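PDB 3LOP: substrate binding periplasmic protein from Ralstonia solanacearum, which probably binds leucine, and perhaps related amino acids, in the periplasm as the substrate-binding component of an uptake system. Local coordinates for residues 84-87 with 88-92; 105-109 with 110-114. One frame throughout, in Å; residues are numbered along the deposited sequence.

Contact 1. Residues 84-87 with 88-92; sequences ANVE and ALMRE
E87 and R91, one helical turn apart in helix 83-91, approach each other without forming a direct salt bridge: E87 OE1 and R91 NH2 are 4.1 Å apart, and the carboxylate and guanidinium planes stand 86° to each other. A water bridges E87 OE1 and R91 NH2, weakly on the arginine side; it donates to E87 OE1 over 2.6 Å. A second water lies in the guanidinium plane, accepting from R91 NH1 at 3.0 Å and donating to the carbonyl oxygen of A84. With chi1 at -178° and a bend at chi3, the R91 chain doubles back and brings one face of its guanidinium over the E87 carbonyl oxygen, which is offset toward the rim of the group.

E87 O also takes the i to i+4 bond from R91 N at 2.8 Å. The same i to i+4 pattern continues through the bonds from A88 N to A84 O, from L89 N to N85 O and from M90 N to V86 O; of these, the one from A88 N is the most bent.

Apolar contact centres on M90, a selenomethionine. Its chi3 of -72° turns the methyl back along the helix, where M90 CE lies 3.2 Å from E87 CA and 3.4 Å from E87 CG. On the same methyl, V86 CG1 lies 4.3 Å from M90 CE.

E87 OE2 is probably hydrogen-bonded to S111, outside the helix. The two carboxylate oxygens therefore appear to have separate partners, and the attraction between E87 and R91 is probably softened by the intervening water.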
loop_
_atom_site.group_PDB
_atom_site.type_symbol
_atom_site.label_atom_id
_atom_site.label_comp_id
_atom_site.label_asym_id
_atom_site.label_seq_id
_atom_site.Cartn_x
_atom_site.Cartn_y
_atom_site.Cartn_z
ATOM N N ALA A 84 1.559 7.349 9.477
ATOM C CA ALA A 84 2.179 7.931 10.665
ATOM C C ALA A 84 3.583 7.379 10.884
ATOM O O ALA A 84 4.484 8.102 11.309
ATOM C CB ALA A 84 1.314 7.665 11.903
ATOM N N ASN A 85 3.768 6.098 10.584
ATOM C CA ASN A 85 5.062 5.455 10.762
ATOM C C ASN A 85 6.117 6.037 9.829
ATOM O O ASN A 85 7.223 6.355 10.256
ATOM C CB ASN A 85 4.929 3.945 10.541
ATOM C CG ASN A 85 3.965 3.300 11.522
ATOM O OD1 ASN A 85 4.372 2.580 12.438
ATOM N ND2 ASN A 85 2.680 3.564 11.339
ATOM N N VAL A 86 5.775 6.185 8.555
ATOM C CA VAL A 86 6.727 6.736 7.607
ATOM C C VAL A 86 6.985 8.211 7.896
ATOM O O VAL A 86 8.120 8.670 7.806
ATOM C CB VAL A 86 6.238 6.582 6.157
ATOM C CG1 VAL A 86 7.247 7.214 5.204
ATOM C CG2 VAL A 86 6.057 5.108 5.828
ATOM N N GLU A 87 5.940 8.953 8.246
ATOM C CA GLU A 87 6.123 10.370 8.538
ATOM C C GLU A 87 7.056 10.564 9.733
ATOM O O GLU A 87 7.769 11.565 9.805
ATOM C CB GLU A 87 4.769 11.059 8.764
ATOM C CG GLU A 87 3.907 11.077 7.502
ATOM C CD GLU A 87 2.633 11.893 7.638
ATOM O OE1 GLU A 87 2.158 12.090 8.774
ATOM O OE2 GLU A 87 2.093 12.326 6.596
ATOM N N ALA A 88 7.068 9.603 10.655
ATOM C CA ALA A 88 7.959 9.691 11.810
ATOM C C ALA A 88 9.398 9.464 11.340
ATOM O O ALA A 88 10.325 10.135 11.794
ATOM C CB ALA A 88 7.573 8.658 12.866
ATOM N N LEU A 89 9.592 8.520 10.424
ATOM C CA LEU A 89 10.932 8.263 9.903
ATOM C C LEU A 89 11.470 9.520 9.231
ATOM O O LEU A 89 12.660 9.820 9.315
ATOM C CB LEU A 89 10.918 7.120 8.885
ATOM C CG LEU A 89 10.633 5.713 9.410
ATOM C CD1 LEU A 89 10.535 4.739 8.242
ATOM C CD2 LEU A 89 11.737 5.290 10.364
HETATM N N MSE A 90 10.589 10.252 8.556
HETATM C CA MSE A 90 10.985 11.477 7.871
HETATM C C MSE A 90 11.223 12.597 8.885
HETATM O O MSE A 90 12.297 13.196 8.930
HETATM C CB MSE A 90 9.897 11.902 6.872
HETATM C CG MSE A 90 9.577 10.851 5.813
HETATM SE SE MSE A 90 8.290 11.429 4.470
HETATM C CE MSE A 90 6.691 11.425 5.528
ATOM N N ARG A 91 10.213 12.859 9.706
ATOM C CA ARG A 91 10.272 13.911 10.714
ATOM C C ARG A 91 11.442 13.782 11.685
ATOM O O ARG A 91 12.122 14.766 11.985
ATOM C CB ARG A 91 8.962 13.934 11.505
ATOM C CG ARG A 91 8.881 15.019 12.565
ATOM C CD ARG A 91 7.614 14.886 13.398
ATOM N NE ARG A 91 6.412 14.831 12.570
ATOM C CZ ARG A 91 5.694 13.731 12.359
ATOM N NH1 ARG A 91 6.049 12.583 12.919
ATOM N NH2 ARG A 91 4.617 13.781 11.585
ATOM N N GLU A 92 11.672 12.570 12.179
ATOM C CA GLU A 92 12.749 12.337 13.132
ATOM C C GLU A 92 14.128 12.201 12.487
ATOM O O GLU A 92 15.125 11.990 13.178
ATOM C CB GLU A 92 12.415 11.113 13.986
ATOM C CG GLU A 92 11.188 11.346 14.857
ATOM C CD GLU A 92 10.815 10.149 15.700
ATOM O OE1 GLU A 92 11.707 9.596 16.375
ATOM O OE2 GLU A 92 9.623 9.771 15.697
HETATM O O HOH W 1 4.007 10.443 12.772
HETATM O O HOH W 2 2.079 11.678 11.370
#

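Contact 2. Residues 105-109 with 110-114; sequences PATGA and SSMTT. With LEU (leucine), chain B.
An ST turn at T107 and a short 3-10 segment at 110-112 shape this loop beside the leucine pocket of the periplasmic binding protein fold. T107 OG1 accepts from A109 N at 3.1 Å, with an N-H...O angle of 158°, and is also hydrogen-bonded to T83. A chi1 of 156° carries T107 OG1 to the ligand side, roughly anti to the backbone N, where it lies 3.3 Å from CD1 of the bound leucine; the methyl CG2 is left to meet M112.

N of the bound leucine donates to A106 O over 2.7 Å, an oxygen that also takes a weak bond from R285. Q18 and R285 hydrogen-bond to the leucine as well. A106 belongs in addition to the magnesium site, with K122 and Y125.

Between the two segments, M112 N donates to A109 O at 3.1 Å. The N-H points nearly straight at the oxygen, yet the donor stands 55° out of the carbonyl plane and so is not on a lone pair.

M112, a selenomethionine, bends at chi2 and chi3 and folds back over residues 105-109. M112 SE sits 3.8 Å from T107 CG2, the two side chains crossing at about a right angle. It is also 3.9 Å from P105 CG, the P105 ring and the M112 chain running antiparallel alongside one another. M112 CE reaches A109 CB at 4.0 Å.

The loop joins strand 102-103 to strand 118-119 of the five-stranded parallel sheet. Helix 83-91 covers it through T83, V86 and M90, while G108 bonds through its backbone to Y125, at the start of helix 125-138.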
loop_
_atom_site.group_PDB
_atom_site.type_symbol
_atom_site.label_atom_id
_atom_site.label_comp_id
_atom_site.label_asym_id
_atom_site.label_seq_id
_atom_site.Cartn_x
_atom_site.Cartn_y
_atom_site.Cartn_z
ATOM N N PRO A 105 7.126 3.002 -0.071
ATOM C CA PRO A 105 6.442 3.000 1.224
ATOM C C PRO A 105 5.016 2.507 0.964
ATOM O O PRO A 105 4.393 2.893 -0.029
ATOM C CB PRO A 105 6.503 4.468 1.652
ATOM C CG PRO A 105 6.618 5.217 0.341
ATOM C CD PRO A 105 7.572 4.355 -0.441
ATOM N N ALA A 106 4.512 1.648 1.843
ATOM C CA ALA A 106 3.180 1.069 1.669
ATOM C C ALA A 106 2.011 1.991 2.003
ATOM O O ALA A 106 0.964 1.542 2.470
ATOM C CB ALA A 106 3.079 -0.221 2.478
ATOM N N THR A 107 2.193 3.281 1.750
ATOM C CA THR A 107 1.164 4.283 1.996
ATOM C C THR A 107 1.207 5.292 0.857
ATOM O O THR A 107 2.280 5.630 0.362
ATOM C CB THR A 107 1.393 5.022 3.340
ATOM O OG1 THR A 107 0.760 6.308 3.293
ATOM C CG2 THR A 107 2.878 5.196 3.616
ATOM N N GLY A 108 0.036 5.760 0.436
ATOM C CA GLY A 108 -0.023 6.731 -0.642
ATOM C C GLY A 108 -0.243 8.151 -0.147
ATOM O O GLY A 108 -0.745 9.000 -0.881
ATOM N N ALA A 109 0.136 8.417 1.100
ATOM C CA ALA A 109 -0.035 9.750 1.672
ATOM C C ALA A 109 0.647 10.817 0.819
ATOM O O ALA A 109 1.660 10.554 0.170
ATOM C CB ALA A 109 0.516 9.783 3.090
ATOM N N SER A 110 0.094 12.027 0.839
ATOM C CA SER A 110 0.639 13.131 0.056
ATOM C C SER A 110 2.058 13.503 0.471
ATOM O O SER A 110 2.828 14.034 -0.326
ATOM C CB SER A 110 -0.270 14.359 0.172
ATOM O OG SER A 110 -0.382 14.799 1.516
ATOM N N SER A 111 2.399 13.215 1.720
ATOM C CA SER A 111 3.723 13.531 2.234
ATOM C C SER A 111 4.820 12.635 1.671
ATOM O O SER A 111 6.001 12.939 1.821
ATOM C CB SER A 111 3.715 13.441 3.762
ATOM O OG SER A 111 3.286 12.161 4.193
HETATM N N MSE A 112 4.440 11.539 1.019
HETATM C CA MSE A 112 5.431 10.618 0.465
HETATM C C MSE A 112 6.286 11.211 -0.653
HETATM O O MSE A 112 7.349 10.678 -0.972
HETATM C CB MSE A 112 4.753 9.336 -0.033
HETATM C CG MSE A 112 4.052 8.527 1.058
HETATM SE SE MSE A 112 5.215 8.059 2.543
HETATM C CE MSE A 112 4.346 9.067 3.942
ATOM N N THR A 113 5.832 12.315 -1.239
ATOM C CA THR A 113 6.575 12.956 -2.321
ATOM C C THR A 113 7.327 14.200 -1.854
ATOM O O THR A 113 7.698 15.047 -2.668
ATOM C CB THR A 113 5.631 13.364 -3.477
ATOM O OG1 THR A 113 4.542 14.135 -2.953
ATOM C CG2 THR A 113 5.083 12.134 -4.184
ATOM N N THR A 114 7.573 14.300 -0.552
ATOM C CA THR A 114 8.256 15.472 -0.006
ATOM C C THR A 114 9.592 15.216 0.688
ATOM O O THR A 114 10.096 16.088 1.397
ATOM C CB THR A 114 7.346 16.208 0.992
ATOM O OG1 THR A 114 7.155 15.391 2.154
ATOM C CG2 THR A 114 5.991 16.502 0.359
HETATM N N LEU B . 0.212 1.839 5.055
HETATM C CA LEU B . -1.082 1.483 5.702
HETATM C C LEU B . -1.644 0.219 5.081
HETATM O O LEU B . -2.477 -0.425 5.748
HETATM C CB LEU B . -2.067 2.624 5.516
HETATM C CG LEU B . -1.325 3.898 5.903
HETATM C CD1 LEU B . -1.685 4.998 5.007
HETATM C CD2 LEU B . -1.609 4.241 7.310
HETATM O OXT LEU B . -1.245 -0.102 3.938
#

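Both contacts are local and lie in series: contact 1 closes within helix 83-91, which follows strand 74-78, before the chain passes helix 94-98 and strand 102-103 and enters contact 2, so neither nests in nor crosses the other. Contact 1 spans a helical turn, whereas contact 2 folds a loop back on itself. Their centres are 11 Å apart, but the surfaces meet. The probable hydrogen bond between E87 OE2 and S111 OG measures 2.7 Å; V86 CG1 packs on M112 SE at 3.5 Å, and M90 CE and M112 CE approach to 3.7 Å. These meetings tie the helix to the leucine-binding loop ahead of strand 118-119.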